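Local coordinates for protein alpha-14 giardin (Giardia lamblia, PDB 3CHJ) that may act as a calcium-regulated structural element linking the phospholipid bilayer to the underlying axoneme, as a phospholipid-binding annexin, at residues A[103-108]-A[230-235]; A[167-172]-A[210-215]; A[68-73]-A[301-306]; A[40-45]-A[79-84]. All blocks are in the same frame, centred on the assembly; numbering follows the deposited sequence.

In the fold
The chain is an all-helical annexin, and the four contacts sample it from its middle to its calcium-bearing end. Contact 1 lies deepest, about 8 Å from the centre of the chain. Contact 3 joins residues 228 apart in sequence, and contacts 1 and 2 nest successively inside the loop it closes. Contact 4 is local by comparison; its centre is about 19 Å from that of contact 3, and the two are interleaved along the chain, sharing the run from helix 69-78 into helix 82-94. Contact 2 sits on the far side of the chain's centre, about 45 Å from contact 3 between centres; its Val-170 side chain is about 13 Å from the bound calcium ion.

Contact 1: residues A[103-108]-A[230-235]; sequences CLVDVL and EYAFKL
Tyr-231 OH is gripped twice: it donates to Asp-106 OD1 at 2.6 Å and is also hydrogen-bonded to Ser-250 OG of helix 243-254. This is the buried middle of the annexin fold, where the segments of helix 101-108 and helix 227-241 run nearly parallel, 9° apart in direction. The hydroxyl reaches OD1 from above the carboxylate plane, and the tyrosine ring is turned 62° against that plane. OD2 of the same aspartate takes salt bridges from Arg-267 and from Arg-264, which also makes a cation-pi contact with the tyrosine ring; both oxygens are thus engaged, rotation of the carboxylate is restrained, and the two arginines would be expected to keep it ionised. Such a cluster of charges near the core is consistent with the polar central channel known in annexins. With CG of Tyr-231 opposite its backbone N (chi1 176°), the ring extends across to helix 101-108. Val-105 supplies the apolar contact: its CG1 sits at the ring edge, 3.8 Å from Tyr-231 CD2, and equally close to Ala-232 CB. One turn further on, Leu-235 CD2 rests 3.9 Å from Val-105 O.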
loop_
_atom_site.group_PDB
_atom_site.type_symbol
_atom_site.label_atom_id
_atom_site.label_comp_id
_atom_site.label_asym_id
_atom_site.label_seq_id
_atom_site.Cartn_x
_atom_site.Cartn_y
_atom_site.Cartn_z
ATOM N N CYS A 103 1.065 0.529 -9.449
ATOM C CA CYS A 103 0.050 -0.084 -8.592
ATOM C C CYS A 103 0.478 -1.464 -8.127
ATOM O O CYS A 103 0.344 -1.789 -6.957
ATOM C CB CYS A 103 -1.276 -0.154 -9.337
ATOM S SG CYS A 103 -2.621 -0.807 -8.330
ATOM N N LEU A 104 1.026 -2.262 -9.043
ATOM C CA LEU A 104 1.456 -3.623 -8.720
ATOM C C LEU A 104 2.576 -3.556 -7.677
ATOM O O LEU A 104 2.607 -4.353 -6.758
ATOM C CB LEU A 104 1.911 -4.335 -10.003
ATOM C CG LEU A 104 0.766 -4.586 -10.995
ATOM C CD1 LEU A 104 1.327 -5.285 -12.257
ATOM C CD2 LEU A 104 -0.347 -5.385 -10.359
ATOM N N VAL A 105 3.500 -2.607 -7.833
ATOM C CA VAL A 105 4.559 -2.406 -6.830
ATOM C C VAL A 105 3.982 -2.000 -5.471
ATOM O O VAL A 105 4.308 -2.612 -4.439
ATOM C CB VAL A 105 5.593 -1.400 -7.353
ATOM C CG1 VAL A 105 6.607 -0.960 -6.247
ATOM C CG2 VAL A 105 6.326 -2.042 -8.561
ATOM N N ASP A 106 3.080 -1.022 -5.479
ATOM C CA ASP A 106 2.500 -0.522 -4.232
ATOM C C ASP A 106 1.795 -1.629 -3.472
ATOM O O ASP A 106 1.848 -1.669 -2.232
ATOM C CB ASP A 106 1.460 0.562 -4.516
ATOM C CG ASP A 106 2.074 1.893 -4.929
ATOM O OD1 ASP A 106 3.314 2.105 -4.810
ATOM O OD2 ASP A 106 1.267 2.744 -5.361
ATOM N N VAL A 107 1.103 -2.500 -4.202
ATOM C CA VAL A 107 0.302 -3.545 -3.562
ATOM C C VAL A 107 1.194 -4.670 -3.073
ATOM O O VAL A 107 1.195 -5.018 -1.884
ATOM C CB VAL A 107 -0.769 -4.097 -4.522
ATOM C CG1 VAL A 107 -1.442 -5.333 -3.922
ATOM C CG2 VAL A 107 -1.800 -3.005 -4.841
ATOM N N LEU A 108 1.968 -5.248 -3.976
ATOM C CA LEU A 108 2.653 -6.496 -3.651
ATOM C C LEU A 108 3.727 -6.326 -2.596
ATOM O O LEU A 108 4.001 -7.277 -1.849
ATOM C CB LEU A 108 3.205 -7.145 -4.911
ATOM C CG LEU A 108 2.091 -7.741 -5.768
ATOM C CD1 LEU A 108 2.595 -8.077 -7.168
ATOM C CD2 LEU A 108 1.522 -9.014 -5.071
ATOM N N GLU A 230 14.228 1.968 -7.929
ATOM C CA GLU A 230 14.543 2.661 -6.684
ATOM C C GLU A 230 13.337 2.797 -5.763
ATOM O O GLU A 230 13.443 2.541 -4.569
ATOM C CB GLU A 230 15.144 4.030 -6.987
ATOM C CG GLU A 230 15.617 4.755 -5.763
ATOM C CD GLU A 230 16.184 6.117 -6.064
ATOM O OE1 GLU A 230 16.173 6.527 -7.251
ATOM O OE2 GLU A 230 16.622 6.791 -5.104
ATOM N N TYR A 231 12.189 3.154 -6.318
ATOM C CA TYR A 231 10.973 3.254 -5.521
ATOM C C TYR A 231 10.645 1.882 -4.906
ATOM O O TYR A 231 10.353 1.782 -3.699
ATOM C CB TYR A 231 9.820 3.741 -6.408
ATOM C CG TYR A 231 8.525 3.757 -5.655
ATOM C CD1 TYR A 231 8.200 4.813 -4.801
ATOM C CD2 TYR A 231 7.623 2.718 -5.798
ATOM C CE1 TYR A 231 6.987 4.805 -4.082
ATOM C CE2 TYR A 231 6.411 2.696 -5.079
ATOM C CZ TYR A 231 6.105 3.763 -4.235
ATOM O OH TYR A 231 4.912 3.763 -3.529
ATOM N N ALA A 232 10.700 0.837 -5.730
ATOM C CA ALA A 232 10.328 -0.514 -5.296
ATOM C C ALA A 232 11.226 -1.001 -4.163
ATOM O O ALA A 232 10.720 -1.492 -3.159
ATOM C CB ALA A 232 10.361 -1.475 -6.449
ATOM N N PHE A 233 12.539 -0.863 -4.308
ATOM C CA PHE A 233 13.434 -1.357 -3.238
ATOM C C PHE A 233 13.388 -0.493 -1.989
ATOM O O PHE A 233 13.522 -1.017 -0.862
ATOM C CB PHE A 233 14.856 -1.574 -3.761
ATOM C CG PHE A 233 15.007 -2.856 -4.520
ATOM C CD1 PHE A 233 15.504 -3.997 -3.871
ATOM C CD2 PHE A 233 14.635 -2.945 -5.853
ATOM C CE1 PHE A 233 15.637 -5.223 -4.558
ATOM C CE2 PHE A 233 14.760 -4.161 -6.549
ATOM C CZ PHE A 233 15.281 -5.294 -5.905
ATOM N N LYS A 234 13.180 0.813 -2.153
ATOM C CA LYS A 234 12.962 1.669 -0.979
ATOM C C LYS A 234 11.663 1.266 -0.267
ATOM O O LYS A 234 11.623 1.173 0.971
ATOM C CB LYS A 234 12.871 3.138 -1.388
ATOM C CG LYS A 234 14.188 3.796 -1.726
ATOM C CD LYS A 234 13.924 5.231 -2.163
ATOM C CE LYS A 234 15.233 5.978 -2.205
ATOM N NZ LYS A 234 15.035 7.425 -2.531
ATOM N N LEU A 235 10.611 1.022 -1.047
ATOM C CA LEU A 235 9.311 0.669 -0.477
ATOM C C LEU A 235 9.402 -0.671 0.265
ATOM O O LEU A 235 8.905 -0.768 1.392
ATOM C CB LEU A 235 8.241 0.644 -1.574
ATOM C CG LEU A 235 6.840 0.329 -1.036
ATOM C CD1 LEU A 235 6.362 1.412 -0.091
ATOM C CD2 LEU A 235 5.856 0.117 -2.201
#

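Contact 2: residues A[167-172]-A[210-215]; sequences EDLVLV and AKYNGD
Where helix 198-211 ends and a type I' turn (Tyr-212 to Asp-215) begins, Lys-211 and Tyr-212 pack on Leu-169 and Val-170 of helix 162-177. Leu-169 does most of the touching and splits its branches between the two partners. Its CD2 lies 3.7 Å from Lys-211 CD, while its CG comes within 3.9 Å of Tyr-212 CE2, the leucine and the ring lying alongside and pointing opposite ways. Lys-211 and Tyr-212 are themselves layered, the lysine CG standing 3.9 Å above the centre of the Tyr-212 ring. In this annexin, helix 162-177 also carries Ala-175, part of the calcium site that Thr-178, Gly-180, Glu-185 and Glu-224 complete; the present contact packs the same helix further from the metal. The turn is closed by Asp-215 N to Tyr-212 O at 3.0 Å. Arg-173, next along helix 162-177, makes a salt bridge to Asp-215 OD2 and a cation-pi contact with Tyr-212. The phenol end touches the helix backbone, Tyr-212 OH lying 3.9 Å from Val-170 CA. On the solvent-exposed side the lysine chain runs straight until chi4 (71°) bends it, and Lys-211 CE passes 4.4 Å from Val-170 CG2.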
loop_
_atom_site.group_PDB
_atom_site.type_symbol
_atom_site.label_atom_id
_atom_site.label_comp_id
_atom_site.label_asym_id
_atom_site.label_seq_id
_atom_site.Cartn_x
_atom_site.Cartn_y
_atom_site.Cartn_z
ATOM N N GLU A 167 26.606 -13.558 5.909
ATOM C CA GLU A 167 27.006 -13.822 4.531
ATOM C C GLU A 167 26.345 -12.849 3.556
ATOM O O GLU A 167 27.013 -12.287 2.698
ATOM C CB GLU A 167 26.639 -15.249 4.133
ATOM C CG GLU A 167 27.407 -16.345 4.858
ATOM C CD GLU A 167 26.914 -17.739 4.461
ATOM O OE1 GLU A 167 25.705 -18.030 4.616
ATOM O OE2 GLU A 167 27.740 -18.553 3.991
ATOM N N ASP A 168 25.029 -12.680 3.688
ATOM C CA ASP A 168 24.292 -11.757 2.816
ATOM C C ASP A 168 24.692 -10.305 3.028
ATOM O O ASP A 168 24.629 -9.502 2.092
ATOM C CB ASP A 168 22.789 -11.902 3.020
ATOM C CG ASP A 168 22.254 -13.189 2.456
ATOM O OD1 ASP A 168 22.956 -13.825 1.624
ATOM O OD2 ASP A 168 21.127 -13.557 2.846
ATOM N N LEU A 169 25.117 -9.974 4.242
ATOM C CA LEU A 169 25.581 -8.619 4.552
ATOM C C LEU A 169 26.801 -8.257 3.712
ATOM O O LEU A 169 26.880 -7.168 3.126
ATOM C CB LEU A 169 25.916 -8.518 6.043
ATOM C CG LEU A 169 26.319 -7.150 6.560
ATOM C CD1 LEU A 169 25.214 -6.142 6.245
ATOM C CD2 LEU A 169 26.556 -7.240 8.033
ATOM N N VAL A 170 27.766 -9.177 3.659
ATOM C CA VAL A 170 28.949 -8.992 2.849
ATOM C C VAL A 170 28.571 -8.859 1.371
ATOM O O VAL A 170 29.082 -7.991 0.648
ATOM C CB VAL A 170 29.947 -10.148 3.091
ATOM C CG1 VAL A 170 31.078 -10.092 2.107
ATOM C CG2 VAL A 170 30.473 -10.068 4.536
ATOM N N LEU A 171 27.645 -9.710 0.935
ATOM C CA LEU A 171 27.188 -9.699 -0.450
ATOM C C LEU A 171 26.450 -8.407 -0.843
ATOM O O LEU A 171 26.698 -7.844 -1.919
ATOM C CB LEU A 171 26.308 -10.927 -0.718
ATOM C CG LEU A 171 27.092 -12.250 -0.738
ATOM C CD1 LEU A 171 26.118 -13.410 -0.689
ATOM C CD2 LEU A 171 27.983 -12.329 -1.969
ATOM N N VAL A 172 25.573 -7.935 0.044
ATOM C CA VAL A 172 24.845 -6.707 -0.272
ATOM C C VAL A 172 25.733 -5.453 -0.225
ATOM O O VAL A 172 25.563 -4.536 -1.033
ATOM C CB VAL A 172 23.526 -6.540 0.521
ATOM C CG1 VAL A 172 23.729 -5.972 1.942
ATOM C CG2 VAL A 172 22.566 -5.662 -0.302
ATOM N N ALA A 210 25.991 -1.362 11.914
ATOM C CA ALA A 210 26.953 -1.792 12.939
ATOM C C ALA A 210 28.310 -2.103 12.324
ATOM O O ALA A 210 29.354 -1.747 12.886
ATOM C CB ALA A 210 26.421 -2.991 13.680
ATOM N N LYS A 211 28.295 -2.749 11.159
ATOM C CA LYS A 211 29.515 -3.225 10.515
ATOM C C LYS A 211 30.219 -2.154 9.676
ATOM O O LYS A 211 31.451 -2.156 9.599
ATOM C CB LYS A 211 29.220 -4.469 9.661
ATOM C CG LYS A 211 30.478 -5.142 9.090
ATOM C CD LYS A 211 30.116 -6.370 8.260
ATOM C CE LYS A 211 31.348 -7.027 7.657
ATOM N NZ LYS A 211 32.172 -7.713 8.712
ATOM N N TYR A 212 29.442 -1.253 9.055
ATOM C CA TYR A 212 29.965 -0.282 8.095
ATOM C C TYR A 212 29.970 1.158 8.590
ATOM O O TYR A 212 29.635 2.092 7.852
ATOM C CB TYR A 212 29.265 -0.440 6.733
ATOM C CG TYR A 212 29.430 -1.846 6.200
ATOM C CD1 TYR A 212 30.690 -2.343 5.870
ATOM C CD2 TYR A 212 28.327 -2.689 6.042
ATOM C CE1 TYR A 212 30.849 -3.649 5.403
ATOM C CE2 TYR A 212 28.473 -4.002 5.566
ATOM C CZ TYR A 212 29.739 -4.469 5.251
ATOM O OH TYR A 212 29.917 -5.753 4.790
ATOM N N ASN A 213 30.382 1.298 9.850
ATOM C CA ASN A 213 30.616 2.589 10.487
ATOM C C ASN A 213 29.436 3.544 10.344
ATOM O O ASN A 213 29.623 4.724 10.030
ATOM C CB ASN A 213 31.898 3.224 9.936
ATOM C CG ASN A 213 32.386 4.401 10.789
ATOM O OD1 ASN A 213 32.380 4.350 12.026
ATOM N ND2 ASN A 213 32.801 5.461 10.126
ATOM N N GLY A 214 28.229 3.011 10.556
ATOM C CA GLY A 214 27.003 3.807 10.535
ATOM C C GLY A 214 26.392 4.079 9.168
ATOM O O GLY A 214 25.394 4.804 9.070
ATOM N N ASP A 215 26.970 3.508 8.107
ATOM C CA ASP A 215 26.384 3.638 6.764
ATOM C C ASP A 215 24.977 3.062 6.783
ATOM O O ASP A 215 24.683 2.210 7.604
ATOM C CB ASP A 215 27.202 2.907 5.703
ATOM C CG ASP A 215 28.458 3.662 5.263
ATOM O OD1 ASP A 215 28.716 4.814 5.711
ATOM O OD2 ASP A 215 29.199 3.082 4.429
#

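Contact 3: residues A[68-73]-A[301-306]; sequences SKDFES and GVYGDA
Val-302, in the first turn of helix 301-310, meets the aromatic ring of Phe-71: its CG1 lies 4.1 Å from Phe-71 CD2, and the two side chains cross at about a right angle. Arg-29 and Leu-30 of a neighbouring loop touch the same valine.

Tyr-303 comes next and carries more of this helix's share of the contact than any other residue. Asp-70 lies flat on one face of its ring, the carboxylate and ring planes only 13° apart. Asp-70 OD2 stands 3.4 Å above the ring plane, displaced toward the rim near CG, while Asp-70 CB makes a CH-pi contact over the same face, 4.0 Å from the ring centroid. A chi1 of 57°, which sets the aspartate CG between its own backbone N and carbonyl carbon, is what lays the group on the ring; OD1 then receives a weak bond from Phe-71 N. The phenol end is held elsewhere, by Asn-266 OD1, and the ND2 of that asparagine bonds Asp-70 O, so a single amide from helix 262-272 joins both sides.

One turn after Val-302, Ala-306 CB packs 3.8 Å from Phe-71 CE1. Val-302 and Ala-306 both meet the Phe-71 ring from the same side, at CD2 and at CE1, and Ile-33 of helix 31-38 touches both Phe-71 and Ala-306.

The segment axes approach to 9.6 Å and cross at 34°. This is helix-to-helix packing within the annexin fold, which brings helix 69-78, from early in the chain, against a helix in the range of the fourth repeat.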
loop_
_atom_site.group_PDB
_atom_site.type_symbol
_atom_site.label_atom_id
_atom_site.label_comp_id
_atom_site.label_asym_id
_atom_site.label_seq_id
_atom_site.Cartn_x
_atom_site.Cartn_y
_atom_site.Cartn_z
ATOM N N SER A 68 -17.356 13.508 -6.522
ATOM C CA SER A 68 -16.371 13.561 -7.589
ATOM C C SER A 68 -15.708 12.187 -7.677
ATOM O O SER A 68 -15.781 11.426 -6.724
ATOM C CB SER A 68 -15.303 14.619 -7.298
ATOM O OG SER A 68 -15.861 15.936 -7.349
ATOM N N LYS A 69 -15.061 11.899 -8.802
ATOM C CA LYS A 69 -14.485 10.583 -9.066
ATOM C C LYS A 69 -13.466 10.177 -8.019
ATOM O O LYS A 69 -13.483 9.018 -7.546
ATOM C CB LYS A 69 -13.849 10.527 -10.461
ATOM C CG LYS A 69 -13.628 9.098 -10.947
ATOM C CD LYS A 69 -13.234 9.048 -12.426
ATOM C CE LYS A 69 -13.171 7.591 -12.909
ATOM N NZ LYS A 69 -12.176 6.789 -12.128
ATOM N N ASP A 70 -12.584 11.107 -7.649
ATOM C CA ASP A 70 -11.547 10.796 -6.640
ATOM C C ASP A 70 -12.131 10.297 -5.308
ATOM O O ASP A 70 -11.724 9.251 -4.765
ATOM C CB ASP A 70 -10.516 11.946 -6.440
ATOM C CG ASP A 70 -11.129 13.312 -6.031
ATOM O OD1 ASP A 70 -12.351 13.474 -5.816
ATOM O OD2 ASP A 70 -10.305 14.261 -5.921
ATOM N N PHE A 71 -13.097 11.042 -4.795
ATOM C CA PHE A 71 -13.740 10.742 -3.517
ATOM C C PHE A 71 -14.635 9.487 -3.593
ATOM O O PHE A 71 -14.634 8.658 -2.658
ATOM C CB PHE A 71 -14.498 12.008 -3.060
ATOM C CG PHE A 71 -15.046 11.954 -1.654
ATOM C CD1 PHE A 71 -14.344 11.342 -0.618
ATOM C CD2 PHE A 71 -16.257 12.558 -1.365
ATOM C CE1 PHE A 71 -14.863 11.308 0.675
ATOM C CE2 PHE A 71 -16.787 12.525 -0.082
ATOM C CZ PHE A 71 -16.079 11.898 0.947
ATOM N N GLU A 72 -15.394 9.323 -4.684
ATOM C CA GLU A 72 -16.226 8.120 -4.861
ATOM C C GLU A 72 -15.353 6.856 -4.855
ATOM O O GLU A 72 -15.677 5.861 -4.196
ATOM C CB GLU A 72 -17.033 8.155 -6.171
ATOM C CG GLU A 72 -17.816 6.880 -6.335
ATOM C CD GLU A 72 -18.461 6.663 -7.679
ATOM O OE1 GLU A 72 -18.370 7.538 -8.567
ATOM O OE2 GLU A 72 -19.063 5.575 -7.844
ATOM N N SER A 73 -14.255 6.929 -5.593
ATOM C CA SER A 73 -13.332 5.799 -5.710
ATOM C C SER A 73 -12.757 5.449 -4.346
ATOM O O SER A 73 -12.700 4.271 -3.958
ATOM C CB SER A 73 -12.234 6.143 -6.685
ATOM O OG SER A 73 -12.808 6.213 -7.991
ATOM N N GLY A 301 -10.666 21.072 -0.834
ATOM C CA GLY A 301 -12.008 20.557 -0.635
ATOM C C GLY A 301 -12.101 19.285 0.176
ATOM O O GLY A 301 -11.166 18.922 0.912
ATOM N N VAL A 302 -13.251 18.645 0.060
ATOM C CA VAL A 302 -13.628 17.512 0.879
ATOM C C VAL A 302 -12.659 16.339 0.711
ATOM O O VAL A 302 -12.411 15.602 1.674
ATOM C CB VAL A 302 -15.110 17.082 0.639
ATOM C CG1 VAL A 302 -15.316 16.466 -0.731
ATOM C CG2 VAL A 302 -15.610 16.187 1.773
ATOM N N TYR A 303 -12.117 16.174 -0.484
ATOM C CA TYR A 303 -11.200 15.054 -0.727
ATOM C C TYR A 303 -9.973 15.169 0.159
ATOM O O TYR A 303 -9.530 14.183 0.759
ATOM C CB TYR A 303 -10.815 14.957 -2.216
ATOM C CG TYR A 303 -9.838 13.841 -2.540
ATOM C CD1 TYR A 303 -10.236 12.512 -2.488
ATOM C CD2 TYR A 303 -8.516 14.122 -2.880
ATOM C CE1 TYR A 303 -9.342 11.484 -2.791
ATOM C CE2 TYR A 303 -7.608 13.111 -3.187
ATOM C CZ TYR A 303 -8.033 11.789 -3.130
ATOM O OH TYR A 303 -7.122 10.799 -3.419
ATOM N N GLY A 304 -9.403 16.363 0.234
ATOM C CA GLY A 304 -8.266 16.605 1.114
ATOM C C GLY A 304 -8.630 16.350 2.560
ATOM O O GLY A 304 -7.853 15.746 3.302
ATOM N N ASP A 305 -9.817 16.793 2.968
ATOM C CA ASP A 305 -10.273 16.580 4.341
ATOM C C ASP A 305 -10.418 15.094 4.637
ATOM O O ASP A 305 -10.091 14.644 5.731
ATOM C CB ASP A 305 -11.582 17.341 4.588
ATOM C CG ASP A 305 -11.380 18.867 4.589
ATOM O OD1 ASP A 305 -10.242 19.349 4.789
ATOM O OD2 ASP A 305 -12.386 19.580 4.379
ATOM N N ALA A 306 -10.872 14.324 3.647
ATOM C CA ALA A 306 -11.033 12.883 3.821
ATOM C C ALA A 306 -9.700 12.164 3.998
ATOM O O ALA A 306 -9.587 11.277 4.847
ATOM C CB ALA A 306 -11.814 12.274 2.650
#

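Contact 4: residues A[40-45]-A[79-84]; sequences PPNQLR and YKPRAQ
Arg-45 starts out extended, its CG opposite the backbone N (chi1 -177°), and then bends at chi3 (59°), a shape that lays its guanidinium over the ring of Pro-81. Pro-81 CG stands 3.3 Å above the guanidinium plane, offset toward the rim and 3.4 Å from Arg-45 NH1. The arginine's aliphatic part shares the grip, Arg-45 CD lying 3.6 Å from Pro-81 CD. The Asn-42 side chain crosses that of Pro-81 at about a right angle, with Asn-42 OD1 3.8 Å from Pro-81 CG. Further along, Leu-44 and Tyr-79 cross in the same manner, with their CB atoms 4.1 Å apart. The phenol of Tyr-79 reaches on to helix 31-38, where its OH is hydrogen-bonded to Leu-32 O. Pro-41 touches the backbone of the link, its CB 3.7 Å from Lys-80 O. Arg-45 N is spent on its own helix, bonding Pro-41 O at 2.9 Å; Tyr-79 O is near that nitrogen too, but at a poor angle for a bond. Both segments hold a helix start with proline: Pro-40 and Pro-81 each occupy an N-cap position. The contact packs the first turn of helix 41-55 onto the short link between helix 69-78 and helix 82-94, a tight helix-to-helix connection of the all-helical annexin fold.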
loop_
_atom_site.group_PDB
_atom_site.type_symbol
_atom_site.label_atom_id
_atom_site.label_comp_id
_atom_site.label_asym_id
_atom_site.label_seq_id
_atom_site.Cartn_x
_atom_site.Cartn_y
_atom_site.Cartn_z
ATOM N N PRO A 40 -15.508 -2.327 11.359
ATOM C CA PRO A 40 -14.612 -3.234 10.636
ATOM C C PRO A 40 -15.052 -3.433 9.180
ATOM O O PRO A 40 -16.231 -3.304 8.875
ATOM C CB PRO A 40 -14.724 -4.548 11.421
ATOM C CG PRO A 40 -16.012 -4.472 12.136
ATOM C CD PRO A 40 -16.274 -3.021 12.415
ATOM N N PRO A 41 -14.102 -3.715 8.272
ATOM C CA PRO A 41 -14.412 -3.862 6.845
ATOM C C PRO A 41 -15.527 -4.848 6.504
ATOM O O PRO A 41 -16.278 -4.611 5.556
ATOM C CB PRO A 41 -13.074 -4.325 6.254
ATOM C CG PRO A 41 -12.084 -3.644 7.118
ATOM C CD PRO A 41 -12.652 -3.802 8.511
ATOM N N ASN A 42 -15.649 -5.939 7.256
ATOM C CA ASN A 42 -16.692 -6.909 6.937
ATOM C C ASN A 42 -18.080 -6.342 7.170
ATOM O O ASN A 42 -19.004 -6.649 6.420
ATOM C CB ASN A 42 -16.489 -8.230 7.691
ATOM C CG ASN A 42 -15.337 -9.055 7.122
ATOM O OD1 ASN A 42 -15.142 -9.145 5.895
ATOM N ND2 ASN A 42 -14.570 -9.675 8.014
ATOM N N GLN A 43 -18.203 -5.492 8.182
ATOM C CA GLN A 43 -19.469 -4.815 8.464
ATOM C C GLN A 43 -19.757 -3.730 7.430
ATOM O O GLN A 43 -20.915 -3.508 7.060
ATOM C CB GLN A 43 -19.486 -4.221 9.876
ATOM C CG GLN A 43 -19.386 -5.286 10.959
ATOM C CD GLN A 43 -19.795 -4.809 12.347
ATOM O OE1 GLN A 43 -19.993 -3.620 12.602
ATOM N NE2 GLN A 43 -19.925 -5.763 13.258
ATOM N N LEU A 44 -18.711 -3.037 6.975
ATOM C CA LEU A 44 -18.887 -2.040 5.913
ATOM C C LEU A 44 -19.350 -2.695 4.611
ATOM O O LEU A 44 -20.203 -2.154 3.904
ATOM C CB LEU A 44 -17.588 -1.259 5.706
ATOM C CG LEU A 44 -17.100 -0.443 6.912
ATOM C CD1 LEU A 44 -15.655 0.067 6.710
ATOM C CD2 LEU A 44 -18.056 0.727 7.235
ATOM N N ARG A 45 -18.787 -3.861 4.290
ATOM C CA ARG A 45 -19.261 -4.600 3.131
ATOM C C ARG A 45 -20.703 -5.062 3.321
ATOM O O ARG A 45 -21.487 -4.988 2.383
ATOM C CB ARG A 45 -18.352 -5.774 2.773
ATOM C CG ARG A 45 -18.828 -6.503 1.506
ATOM C CD ARG A 45 -18.018 -7.748 1.219
ATOM N NE ARG A 45 -18.087 -8.708 2.320
ATOM C CZ ARG A 45 -17.418 -9.856 2.352
ATOM N NH1 ARG A 45 -16.624 -10.185 1.345
ATOM N NH2 ARG A 45 -17.538 -10.666 3.393
ATOM N N TYR A 79 -14.958 0.426 1.783
ATOM C CA TYR A 79 -16.052 -0.411 2.294
ATOM C C TYR A 79 -15.875 -1.885 1.886
ATOM O O TYR A 79 -16.827 -2.661 1.872
ATOM C CB TYR A 79 -17.427 0.151 1.873
ATOM C CG TYR A 79 -17.807 1.525 2.430
ATOM C CD1 TYR A 79 -17.080 2.147 3.449
ATOM C CD2 TYR A 79 -18.945 2.172 1.967
ATOM C CE1 TYR A 79 -17.454 3.393 3.954
ATOM C CE2 TYR A 79 -19.324 3.415 2.447
ATOM C CZ TYR A 79 -18.594 4.021 3.458
ATOM O OH TYR A 79 -18.985 5.268 3.929
ATOM N N LYS A 80 -14.643 -2.249 1.545
ATOM C CA LYS A 80 -14.320 -3.585 1.040
ATOM C C LYS A 80 -13.449 -4.306 2.046
ATOM O O LYS A 80 -12.615 -3.684 2.686
ATOM C CB LYS A 80 -13.502 -3.475 -0.260
ATOM C CG LYS A 80 -14.327 -3.232 -1.471
ATOM C CD LYS A 80 -13.487 -2.885 -2.653
ATOM C CE LYS A 80 -14.388 -2.296 -3.715
ATOM N NZ LYS A 80 -15.505 -3.211 -4.080
ATOM N N PRO A 81 -13.592 -5.638 2.142
ATOM C CA PRO A 81 -12.547 -6.355 2.859
ATOM C C PRO A 81 -11.179 -6.168 2.168
ATOM O O PRO A 81 -11.114 -6.086 0.946
ATOM C CB PRO A 81 -12.990 -7.819 2.742
ATOM C CG PRO A 81 -14.450 -7.753 2.447
ATOM C CD PRO A 81 -14.634 -6.538 1.614
ATOM N N ARG A 82 -10.119 -6.135 2.965
ATOM C CA ARG A 82 -8.742 -5.913 2.495
ATOM C C ARG A 82 -8.335 -6.814 1.325
ATOM O O ARG A 82 -7.847 -6.347 0.284
ATOM C CB ARG A 82 -7.791 -6.128 3.673
ATOM C CG ARG A 82 -6.324 -6.237 3.326
ATOM C CD ARG A 82 -5.499 -6.491 4.583
ATOM N NE ARG A 82 -4.149 -5.944 4.449
ATOM C CZ ARG A 82 -3.900 -4.649 4.273
ATOM N NH1 ARG A 82 -4.904 -3.784 4.208
ATOM N NH2 ARG A 82 -2.657 -4.215 4.151
ATOM N N ALA A 83 -8.522 -8.117 1.503
ATOM C CA ALA A 83 -8.094 -9.080 0.495
ATOM C C ALA A 83 -8.792 -8.822 -0.836
ATOM O O ALA A 83 -8.177 -8.928 -1.897
ATOM C CB ALA A 83 -8.342 -10.502 0.980
ATOM N N GLN A 84 -10.080 -8.495 -0.778
ATOM C CA GLN A 84 -10.853 -8.176 -1.971
ATOM C C GLN A 84 -10.294 -6.928 -2.672
ATOM O O GLN A 84 -10.071 -6.925 -3.883
ATOM C CB GLN A 84 -12.319 -7.940 -1.588
ATOM C CG GLN A 84 -13.220 -7.773 -2.783
ATOM C CD GLN A 84 -13.535 -9.100 -3.454
ATOM O OE1 GLN A 84 -13.645 -10.139 -2.794
ATOM N NE2 GLN A 84 -13.689 -9.070 -4.773
#